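Local coordinates for ABC-type amino acid transport system, periplasmic component (Caldanaerobacter subterraneus subsp. tengcongensis MB4, PDB 4YMX), which binds arginine in a cleft between two lobes, serving as the substrate-binding component of an amino acid ABC transporter, at residues Ser44-Pro49 with Asn173-Glu178; Arg127-Val132 with Val192-Ala197; Pro109-Lys114 with Asn217-Ser222. All blocks are in the same frame, centred on the assembly; numbering follows the deposited sequence.

Contact 1 (Ser44-Pro49 with Asn173-Glu178); sequences SADFPP and NRVSDE. With ARG (arginine), chain C.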
loop_
_atom_site.group_PDB
_atom_site.type_symbol
_atom_site.label_atom_id
_atom_site.label_comp_id
_atom_site.label_asym_id
_atom_site.label_seq_id
_atom_site.Cartn_x
_atom_site.Cartn_y
_atom_site.Cartn_z
ATOM N N SER A 44 5.499 1.693 4.911
ATOM C CA SER A 44 4.523 1.614 5.992
ATOM C C SER A 44 4.107 0.157 6.069
ATOM O O SER A 44 3.346 -0.316 5.226
ATOM C CB SER A 44 3.317 2.504 5.692
ATOM O OG SER A 44 2.356 2.436 6.739
ATOM N N ALA A 45 4.639 -0.568 7.049
ATOM C CA ALA A 45 4.503 -2.028 7.086
ATOM C C ALA A 45 3.231 -2.494 7.803
ATOM O O ALA A 45 3.265 -3.296 8.753
ATOM C CB ALA A 45 5.755 -2.679 7.693
ATOM N N ASP A 46 2.111 -1.991 7.301
ATOM C CA ASP A 46 0.781 -2.317 7.773
ATOM C C ASP A 46 -0.060 -2.825 6.610
ATOM O O ASP A 46 -1.284 -2.740 6.638
ATOM C CB ASP A 46 0.133 -1.051 8.337
ATOM C CG ASP A 46 0.046 0.089 7.309
ATOM O OD1 ASP A 46 0.678 0.017 6.227
ATOM O OD2 ASP A 46 -0.656 1.072 7.596
ATOM N N PHE A 47 0.601 -3.351 5.584
ATOM C CA PHE A 47 -0.009 -3.505 4.268
ATOM C C PHE A 47 0.339 -4.859 3.655
ATOM O O PHE A 47 0.931 -4.923 2.569
ATOM C CB PHE A 47 0.509 -2.369 3.374
ATOM C CG PHE A 47 -0.476 -1.861 2.337
ATOM C CD1 PHE A 47 -0.154 -1.904 0.986
ATOM C CD2 PHE A 47 -1.693 -1.312 2.710
ATOM C CE1 PHE A 47 -1.021 -1.393 0.021
ATOM C CE2 PHE A 47 -2.566 -0.805 1.759
ATOM C CZ PHE A 47 -2.240 -0.860 0.411
ATOM N N PRO A 48 -0.013 -5.958 4.351
ATOM C CA PRO A 48 0.241 -7.288 3.789
ATOM C C PRO A 48 -0.584 -7.480 2.519
ATOM O O PRO A 48 -1.726 -7.036 2.479
ATOM C CB PRO A 48 -0.269 -8.227 4.893
ATOM C CG PRO A 48 -1.320 -7.408 5.622
ATOM C CD PRO A 48 -0.762 -6.031 5.626
ATOM N N PRO A 49 -0.043 -8.164 1.500
ATOM C CA PRO A 49 1.248 -8.854 1.432
ATOM C C PRO A 49 2.396 -8.022 0.858
ATOM O O PRO A 49 3.439 -8.599 0.525
ATOM C CB PRO A 49 0.947 -10.014 0.484
ATOM C CG PRO A 49 -0.015 -9.403 -0.484
ATOM C CD PRO A 49 -0.903 -8.513 0.351
ATOM N N ASN A 173 -3.612 6.729 10.876
ATOM C CA ASN A 173 -2.234 6.604 10.418
ATOM C C ASN A 173 -1.947 5.258 9.772
ATOM O O ASN A 173 -1.281 5.195 8.744
ATOM C CB ASN A 173 -1.265 6.810 11.581
ATOM C CG ASN A 173 -1.244 8.236 12.072
ATOM O OD1 ASN A 173 -1.537 9.165 11.319
ATOM N ND2 ASN A 173 -0.899 8.416 13.340
ATOM N N ARG A 174 -2.448 4.190 10.391
ATOM C CA ARG A 174 -2.114 2.821 10.002
ATOM C C ARG A 174 -3.357 1.996 9.709
ATOM O O ARG A 174 -4.381 2.096 10.396
ATOM C CB ARG A 174 -1.300 2.138 11.108
ATOM C CG ARG A 174 -0.004 2.861 11.449
ATOM C CD ARG A 174 1.067 2.559 10.421
ATOM N NE ARG A 174 1.763 1.307 10.725
ATOM C CZ ARG A 174 2.989 1.001 10.303
ATOM N NH1 ARG A 174 3.667 1.844 9.542
ATOM N NH2 ARG A 174 3.536 -0.153 10.650
ATOM N N VAL A 175 -3.245 1.162 8.683
ATOM C CA VAL A 175 -4.355 0.334 8.232
ATOM C C VAL A 175 -4.843 -0.612 9.324
ATOM O O VAL A 175 -6.041 -0.900 9.415
ATOM C CB VAL A 175 -3.952 -0.458 6.968
ATOM C CG1 VAL A 175 -5.053 -1.427 6.555
ATOM C CG2 VAL A 175 -3.645 0.510 5.833
ATOM N N SER A 176 -3.926 -1.096 10.158
ATOM C CA SER A 176 -4.301 -2.025 11.214
ATOM C C SER A 176 -5.363 -1.429 12.147
ATOM O O SER A 176 -6.249 -2.136 12.616
ATOM C CB SER A 176 -3.069 -2.461 12.002
ATOM O OG SER A 176 -2.352 -1.325 12.455
ATOM N N ASP A 177 -5.306 -0.123 12.377
ATOM C CA ASP A 177 -6.299 0.531 13.224
ATOM C C ASP A 177 -7.655 0.678 12.555
ATOM O O ASP A 177 -8.685 0.697 13.227
ATOM C CB ASP A 177 -5.768 1.871 13.729
ATOM C CG ASP A 177 -4.638 1.689 14.700
ATOM O OD1 ASP A 177 -4.847 1.003 15.723
ATOM O OD2 ASP A 177 -3.527 2.184 14.425
ATOM N N GLU A 178 -7.668 0.750 11.228
ATOM C CA GLU A 178 -8.921 0.795 10.484
ATOM C C GLU A 178 -9.691 -0.500 10.663
ATOM O O GLU A 178 -10.913 -0.492 10.824
ATOM C CB GLU A 178 -8.640 1.053 9.005
ATOM C CG GLU A 178 -7.919 2.374 8.767
ATOM C CD GLU A 178 -7.427 2.511 7.348
ATOM O OE1 GLU A 178 -8.202 2.222 6.405
ATOM O OE2 GLU A 178 -6.248 2.898 7.172
HETATM N N ARG C . -2.151 2.593 -2.944
HETATM C CA ARG C . -2.643 3.592 -1.960
HETATM C C ARG C . -1.898 4.906 -2.109
HETATM O O ARG C . -0.924 4.994 -2.855
HETATM C CB ARG C . -2.482 3.060 -0.535
HETATM C CG ARG C . -1.069 2.624 -0.196
HETATM C CD ARG C . -0.904 2.369 1.293
HETATM N NE ARG C . 0.330 1.647 1.567
HETATM C CZ ARG C . 0.735 1.283 2.778
HETATM N NH1 ARG C . 0.016 1.572 3.849
HETATM N NH2 ARG C . 1.875 0.631 2.912
HETATM O OXT ARG C . -2.259 5.903 -1.486
#

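Contact 2 (Arg127-Val132 with Val192-Ala197); sequences RQVVVV and VEDTVA. With ARG (arginine), chain C.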
loop_
_atom_site.group_PDB
_atom_site.type_symbol
_atom_site.label_atom_id
_atom_site.label_comp_id
_atom_site.label_asym_id
_atom_site.label_seq_id
_atom_site.Cartn_x
_atom_site.Cartn_y
_atom_site.Cartn_z
ATOM N N ARG A 127 -6.686 -2.277 -6.872
ATOM C CA ARG A 127 -8.103 -1.952 -6.938
ATOM C C ARG A 127 -8.608 -1.578 -5.545
ATOM O O ARG A 127 -8.319 -2.270 -4.573
ATOM C CB ARG A 127 -8.887 -3.164 -7.455
ATOM C CG ARG A 127 -10.398 -2.968 -7.528
ATOM C CD ARG A 127 -11.129 -4.304 -7.636
ATOM N NE ARG A 127 -10.682 -5.094 -8.781
ATOM C CZ ARG A 127 -11.166 -4.963 -10.013
ATOM N NH1 ARG A 127 -12.110 -4.066 -10.267
ATOM N NH2 ARG A 127 -10.704 -5.726 -10.994
ATOM N N GLN A 128 -9.360 -0.483 -5.455
ATOM C CA GLN A 128 -10.014 -0.093 -4.205
ATOM C C GLN A 128 -11.268 -0.921 -3.993
ATOM O O GLN A 128 -12.040 -1.152 -4.933
ATOM C CB GLN A 128 -10.409 1.388 -4.239
ATOM C CG GLN A 128 -9.241 2.326 -4.421
ATOM C CD GLN A 128 -8.233 2.201 -3.306
ATOM O OE1 GLN A 128 -8.583 2.278 -2.126
ATOM N NE2 GLN A 128 -6.970 1.995 -3.669
ATOM N N VAL A 129 -11.475 -1.351 -2.754
ATOM C CA VAL A 129 -12.701 -2.030 -2.380
ATOM C C VAL A 129 -13.213 -1.480 -1.054
ATOM O O VAL A 129 -12.559 -0.676 -0.397
ATOM C CB VAL A 129 -12.519 -3.556 -2.249
ATOM C CG1 VAL A 129 -11.933 -4.154 -3.530
ATOM C CG2 VAL A 129 -11.671 -3.910 -1.030
ATOM N N VAL A 130 -14.400 -1.924 -0.672
ATOM C CA VAL A 130 -14.984 -1.567 0.608
ATOM C C VAL A 130 -15.042 -2.820 1.486
ATOM O O VAL A 130 -15.379 -3.906 1.013
ATOM C CB VAL A 130 -16.385 -0.972 0.408
ATOM C CG1 VAL A 130 -17.077 -0.764 1.753
ATOM C CG2 VAL A 130 -16.293 0.349 -0.362
ATOM N N VAL A 131 -14.664 -2.681 2.752
ATOM C CA VAL A 131 -14.786 -3.767 3.714
ATOM C C VAL A 131 -15.861 -3.411 4.739
ATOM O O VAL A 131 -15.893 -2.289 5.250
ATOM C CB VAL A 131 -13.451 -4.033 4.460
ATOM C CG1 VAL A 131 -13.607 -5.207 5.426
ATOM C CG2 VAL A 131 -12.322 -4.307 3.474
ATOM N N VAL A 132 -16.749 -4.361 5.023
ATOM C CA VAL A 132 -17.809 -4.188 6.021
ATOM C C VAL A 132 -17.917 -5.467 6.841
ATOM O O VAL A 132 -17.340 -6.489 6.472
ATOM C CB VAL A 132 -19.184 -3.882 5.361
ATOM C CG1 VAL A 132 -19.130 -2.572 4.583
ATOM C CG2 VAL A 132 -19.628 -5.037 4.467
ATOM N N VAL A 192 -10.006 0.350 1.191
ATOM C CA VAL A 192 -8.633 -0.152 1.181
ATOM C C VAL A 192 -8.462 -1.034 -0.044
ATOM O O VAL A 192 -9.450 -1.445 -0.641
ATOM C CB VAL A 192 -8.324 -0.922 2.504
ATOM C CG1 VAL A 192 -9.069 -2.250 2.551
ATOM C CG2 VAL A 192 -6.821 -1.129 2.701
ATOM N N GLU A 193 -7.220 -1.300 -0.442
ATOM C CA GLU A 193 -6.977 -2.127 -1.611
ATOM C C GLU A 193 -7.400 -3.570 -1.393
ATOM O O GLU A 193 -7.282 -4.113 -0.286
ATOM C CB GLU A 193 -5.512 -2.043 -2.044
ATOM C CG GLU A 193 -5.274 -0.987 -3.093
ATOM C CD GLU A 193 -4.065 -0.142 -2.796
ATOM O OE1 GLU A 193 -4.209 0.879 -2.101
ATOM O OE2 GLU A 193 -2.971 -0.499 -3.272
ATOM N N ASP A 194 -7.877 -4.174 -2.475
ATOM C CA ASP A 194 -8.418 -5.531 -2.487
ATOM C C ASP A 194 -7.460 -6.569 -1.911
ATOM O O ASP A 194 -7.821 -7.352 -1.039
ATOM C CB ASP A 194 -8.766 -5.907 -3.935
ATOM C CG ASP A 194 -9.433 -7.269 -4.054
ATOM O OD1 ASP A 194 -10.134 -7.686 -3.113
ATOM O OD2 ASP A 194 -9.260 -7.913 -5.114
ATOM N N THR A 195 -6.225 -6.583 -2.397
ATOM C CA THR A 195 -5.288 -7.614 -1.957
ATOM C C THR A 195 -4.965 -7.490 -0.475
ATOM O O THR A 195 -4.752 -8.488 0.212
ATOM C CB THR A 195 -3.995 -7.604 -2.770
ATOM O OG1 THR A 195 -3.394 -6.309 -2.693
ATOM C CG2 THR A 195 -4.285 -7.965 -4.219
ATOM N N VAL A 196 -4.921 -6.257 0.012
ATOM C CA VAL A 196 -4.682 -6.033 1.431
ATOM C C VAL A 196 -5.893 -6.431 2.286
ATOM O O VAL A 196 -5.731 -7.060 3.340
ATOM C CB VAL A 196 -4.255 -4.576 1.682
ATOM C CG1 VAL A 196 -4.085 -4.312 3.163
ATOM C CG2 VAL A 196 -2.935 -4.298 0.962
ATOM N N ALA A 197 -7.092 -6.076 1.833
ATOM C CA ALA A 197 -8.306 -6.538 2.505
ATOM C C ALA A 197 -8.330 -8.065 2.613
ATOM O O ALA A 197 -8.683 -8.614 3.661
ATOM C CB ALA A 197 -9.547 -6.032 1.786
HETATM N N ARG C . -2.151 2.593 -2.944
HETATM C CA ARG C . -2.643 3.592 -1.960
HETATM C C ARG C . -1.898 4.906 -2.109
HETATM O O ARG C . -0.924 4.994 -2.855
HETATM C CB ARG C . -2.482 3.060 -0.535
HETATM C CG ARG C . -1.069 2.624 -0.196
HETATM C CD ARG C . -0.904 2.369 1.293
HETATM N NE ARG C . 0.330 1.647 1.567
HETATM C CZ ARG C . 0.735 1.283 2.778
HETATM N NH1 ARG C . 0.016 1.572 3.849
HETATM N NH2 ARG C . 1.875 0.631 2.912
HETATM O OXT ARG C . -2.259 5.903 -1.486
HETATM O O HOH W 1 -8.462 -6.882 -7.566
#

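Contact 3 (Pro109-Lys114 with Asn217-Ser222); sequences PTAERK and NVENGS. With ARG (arginine), chain C.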
loop_
_atom_site.group_PDB
_atom_site.type_symbol
_atom_site.label_atom_id
_atom_site.label_comp_id
_atom_site.label_asym_id
_atom_site.label_seq_id
_atom_site.Cartn_x
_atom_site.Cartn_y
_atom_site.Cartn_z
ATOM N N PRO A 109 1.362 5.959 -8.295
ATOM C CA PRO A 109 2.016 7.138 -8.872
ATOM C C PRO A 109 1.010 8.154 -9.407
ATOM O O PRO A 109 0.861 8.294 -10.623
ATOM C CB PRO A 109 2.842 6.549 -10.022
ATOM C CG PRO A 109 2.094 5.330 -10.434
ATOM C CD PRO A 109 1.526 4.766 -9.144
ATOM N N THR A 110 0.351 8.879 -8.508
ATOM C CA THR A 110 -0.676 9.842 -8.902
ATOM C C THR A 110 -0.067 11.084 -9.533
ATOM O O THR A 110 1.082 11.432 -9.253
ATOM C CB THR A 110 -1.539 10.276 -7.698
ATOM O OG1 THR A 110 -0.741 11.042 -6.784
ATOM C CG2 THR A 110 -2.089 9.069 -6.977
ATOM N N ALA A 111 -0.835 11.748 -10.390
ATOM C CA ALA A 111 -0.383 12.990 -11.000
ATOM C C ALA A 111 0.023 14.002 -9.928
ATOM O O ALA A 111 1.033 14.705 -10.065
ATOM C CB ALA A 111 -1.471 13.564 -11.897
ATOM N N GLU A 112 -0.755 14.065 -8.853
ATOM C CA GLU A 112 -0.459 14.977 -7.756
ATOM C C GLU A 112 0.905 14.686 -7.127
ATOM O O GLU A 112 1.718 15.592 -6.925
ATOM C CB GLU A 112 -1.557 14.904 -6.694
ATOM C CG GLU A 112 -1.303 15.757 -5.463
ATOM C CD GLU A 112 -1.406 17.252 -5.737
ATOM O OE1 GLU A 112 -1.053 18.037 -4.832
ATOM O OE2 GLU A 112 -1.849 17.648 -6.837
ATOM N N ARG A 113 1.157 13.419 -6.822
ATOM C CA ARG A 113 2.419 13.038 -6.200
ATOM C C ARG A 113 3.623 13.260 -7.112
ATOM O O ARG A 113 4.713 13.554 -6.632
ATOM C CB ARG A 113 2.363 11.580 -5.749
ATOM C CG ARG A 113 1.477 11.361 -4.544
ATOM C CD ARG A 113 1.193 9.900 -4.371
ATOM N NE ARG A 113 0.353 9.667 -3.206
ATOM C CZ ARG A 113 -0.222 8.500 -2.932
ATOM N NH1 ARG A 113 -0.047 7.465 -3.742
ATOM N NH2 ARG A 113 -0.955 8.367 -1.833
ATOM N N LYS A 114 3.414 13.111 -8.420
ATOM C CA LYS A 114 4.476 13.310 -9.404
ATOM C C LYS A 114 5.031 14.738 -9.405
ATOM O O LYS A 114 6.135 14.976 -9.898
ATOM C CB LYS A 114 3.989 12.931 -10.804
ATOM C CG LYS A 114 3.878 11.436 -11.036
ATOM C CD LYS A 114 3.268 11.153 -12.402
ATOM C CE LYS A 114 3.227 9.671 -12.700
ATOM N NZ LYS A 114 2.608 9.405 -14.031
ATOM N N ASN A 217 -12.802 4.654 -8.595
ATOM C CA ASN A 217 -12.581 5.748 -9.548
ATOM C C ASN A 217 -11.439 6.677 -9.134
ATOM O O ASN A 217 -11.590 7.903 -9.067
ATOM C CB ASN A 217 -13.868 6.543 -9.795
ATOM C CG ASN A 217 -14.921 5.741 -10.536
ATOM O OD1 ASN A 217 -14.643 4.682 -11.101
ATOM N ND2 ASN A 217 -16.141 6.258 -10.547
ATOM N N VAL A 218 -10.298 6.075 -8.812
ATOM C CA VAL A 218 -9.076 6.808 -8.497
ATOM C C VAL A 218 -7.954 6.184 -9.306
ATOM O O VAL A 218 -8.142 5.129 -9.921
ATOM C CB VAL A 218 -8.724 6.730 -6.995
ATOM C CG1 VAL A 218 -9.710 7.536 -6.180
ATOM C CG2 VAL A 218 -8.697 5.268 -6.535
ATOM N N GLU A 219 -6.795 6.831 -9.316
ATOM C CA GLU A 219 -5.623 6.269 -9.975
ATOM C C GLU A 219 -5.227 4.962 -9.286
ATOM O O GLU A 219 -5.355 4.829 -8.062
ATOM C CB GLU A 219 -4.472 7.288 -9.990
ATOM C CG GLU A 219 -4.761 8.495 -10.892
ATOM C CD GLU A 219 -4.022 9.760 -10.498
ATOM O OE1 GLU A 219 -3.153 10.210 -11.282
ATOM O OE2 GLU A 219 -4.327 10.325 -9.425
ATOM N N ASN A 220 -4.783 3.989 -10.079
ATOM C CA ASN A 220 -4.477 2.657 -9.571
ATOM C C ASN A 220 -3.029 2.267 -9.828
ATOM O O ASN A 220 -2.300 2.955 -10.552
ATOM C CB ASN A 220 -5.400 1.598 -10.197
ATOM C CG ASN A 220 -6.878 1.969 -10.118
ATOM O OD1 ASN A 220 -7.516 2.223 -11.149
ATOM N ND2 ASN A 220 -7.434 1.991 -8.902
ATOM N N GLY A 221 -2.619 1.160 -9.222
ATOM C CA GLY A 221 -1.295 0.616 -9.450
ATOM C C GLY A 221 -0.292 1.054 -8.404
ATOM O O GLY A 221 -0.516 2.022 -7.676
ATOM N N SER A 222 0.821 0.331 -8.334
ATOM C CA SER A 222 1.905 0.653 -7.410
ATOM C C SER A 222 3.233 0.838 -8.143
ATOM O O SER A 222 3.517 0.149 -9.124
ATOM C CB SER A 222 2.045 -0.438 -6.359
ATOM O OG SER A 222 0.832 -0.562 -5.640
HETATM N N ARG C . -2.151 2.593 -2.944
HETATM C CA ARG C . -2.643 3.592 -1.960
HETATM C C ARG C . -1.898 4.906 -2.109
HETATM O O ARG C . -0.924 4.994 -2.855
HETATM C CB ARG C . -2.482 3.060 -0.535
HETATM C CG ARG C . -1.069 2.624 -0.196
HETATM C CD ARG C . -0.904 2.369 1.293
HETATM N NE ARG C . 0.330 1.647 1.567
HETATM C CZ ARG C . 0.735 1.283 2.778
HETATM N NH1 ARG C . 0.016 1.572 3.849
HETATM N NH2 ARG C . 1.875 0.631 2.912
HETATM O OXT ARG C . -2.259 5.903 -1.486
HETATM O O HOH W 2 -3.581 12.828 -8.802
#

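Contact 1 (Ser44-Pro49 with Asn173-Glu178)
Asp46 OD2 accepts the backbone N-H of Val175, 2.8 Å from Val175 N; the bond is nearly straight (170°), and the donor arrives on the anti side, 33° out of the carboxylate plane. The other oxygen faces the substrate: Asp46 OD1 takes NH1 of the bound arginine at 2.9 Å, while Ser44 O accepts its NH2, also at 2.9 Å. One carboxylate ties the ligand to the backbone of Val175. Arg174, bent at chi2 and chi3, folds back until one guanidinium face lies against Asp46 CB. Arg174 NE and Asp46 OD2 are 4.0 Å apart, a long salt bridge of charges alone, because the oxygen lies far off the guanidinium plane, with no N-H aimed at it; NH1 pairs with Asp85. The Phe47 ring spreads one face beneath the ligand guanidinium, whose NE stands 3.4 Å above the ring centre, and its edge meets Val175 CG2 at 4.1 Å from CD2. A serine here has no ring, so the ligand guanidinium would probably lose its flat support and shift more freely, with a gap beside Val175 CG2. Helix 194-201 packs alongside, Val196 on Phe47 and Tyr200 on Val175, and Gln152 of strand 148-152 touches Ser44 and Val175.

Contact 2 (Arg127-Val132 with Val192-Ala197)
Val192 pairs with Val129 as an antiparallel hydrogen-bonded pair: Val129 N reaches Val192 O at 2.9 Å, and Val192 N returns a longer bond to Val129 O at 3.2 Å. On the face these two valines share, Val192 CG1 meets Val131 CG2 at 4.0 Å, the side chains crossing at a slant.

Glu193 follows as a non-hydrogen-bonded pair with Gln128, and the two side chains set out divergently from one another. Their ends nevertheless converge, because both chains bend at chi2: Gln128 NE2 gives a weak bond to Glu193 OE1 at 3.4 Å, with amide and carboxylate planes 58° apart. Gln128 OE1 is held by Ser157. The stronger partner of the carboxylate is the substrate, whose amino N donates to Glu193 OE1 at 2.8 Å.

Here strand 189-193 gives way to helix 194-201, with Glu193 at the N-cap position. The strand order around it, 168-172, 148-152, 189-193, 128-133, 207-210, with 128-133 running antiparallel to its two neighbours, is the topology of a type II periplasmic binding protein lobe.

Asp194 N donates to Arg127 O at 2.9 Å, in line with the carbonyl (C=O...N angle 172°), giving an N-H of the first helical turn a partner on the adjacent strand. The backbone sets Asp194 CB 3.6 Å from Val129 CG1, and with CG anti to the backbone N (chi1 -176°) the carboxylate carbon also lies alongside that methyl. Asp194 OD1 goes to Tyr211; a water link from OD2 to Arg127 NE depends on one of two Arg127 conformers and is doubtful.

One helical turn on, Ala197 N bonds to Glu193 O, and Ala197 CB sits against Val131 CG2 at 3.7 Å, with Val129 CG2 and Ile209 also packed near it.

Contact 3 (Pro109-Lys114 with Asn217-Ser222)
Glu219 presents its carboxylate to the start of the short, weakly bonded helix 111-114: OE1 accepts the backbone N-H of Ala111, at 2.9 Å from Ala111 N, on the syn side and 25° out of the carboxylate plane. Loop 217-222 runs from strand 207-210 of one sheet to strand 222-227 of another, so Glu219 reaches the helix from a connection between the lobes. The second flat group, the Arg113 guanidinium, turns its edge to the substrate, whose carboxylate carbon lies in the guanidinium plane. Two roughly parallel bonds result, Arg113 NH1 to ligand O and Arg113 NH2 to ligand OXT, each 2.8 Å long, the latter at 172°. As in other type II, family 3 amino-acid-binding proteins, an arginine pairs with the substrate alpha-carboxylate. The Arg113 chain is extended from CG to NE, and its NH1 and NH2 also donate to Thr108 O and Gly154 O, fixing the rotation of the group.

Thr110 is the N-cap. Its OG1 stands between the backbone N and the carbonyl carbon (chi1 68°), from where it accepts Arg113 N at 3.0 Å. The same rotamer puts CG2 beside the Glu219 carboxylate, and the side chains cross at about a right angle, with Glu219 OE2 3.3 Å from Thr110 CB. The helix dipole probably favours a negative group at this end. Glu219 OE2 also receives a hydrogen from a water, 2.7 Å away, which in turn accepts Glu112 N, so one carboxylate serves two N-H groups, one directly and one through water.

Farther along, Gly221 has a positive phi at which a side chain would collide with the carbonyl oxygen of Asn220. Its N bonds to Ser126 OG, and Gly221 O accepts from Thr108 OG1 while resting 3.7 Å from Pro109 CD.

Overall arrangement
The three contacts surround one bound arginine: contact 1 meets its guanidinium, contact 2 its amino group and contact 3 its carboxylate. Contacts 1 and 2 have centres about 12 Å apart and touch, with Phe47 packed on Val196 and Glu193; contacts 2 and 3, about 16 Å apart, meet where Gln128 packs on Val218; contacts 1 and 3, with centres about 19 Å and nearest atoms about 6 Å apart, do not touch. Contact 2 joins strands 128-133 and 189-193 and the start of helix 194-201, nested in the loop closed by contact 3. Contact 1 alternates with both along the chain, bringing segment 44-49 of the first lobe against helix 175-183 of the second, consistent with lobes closed over the substrate.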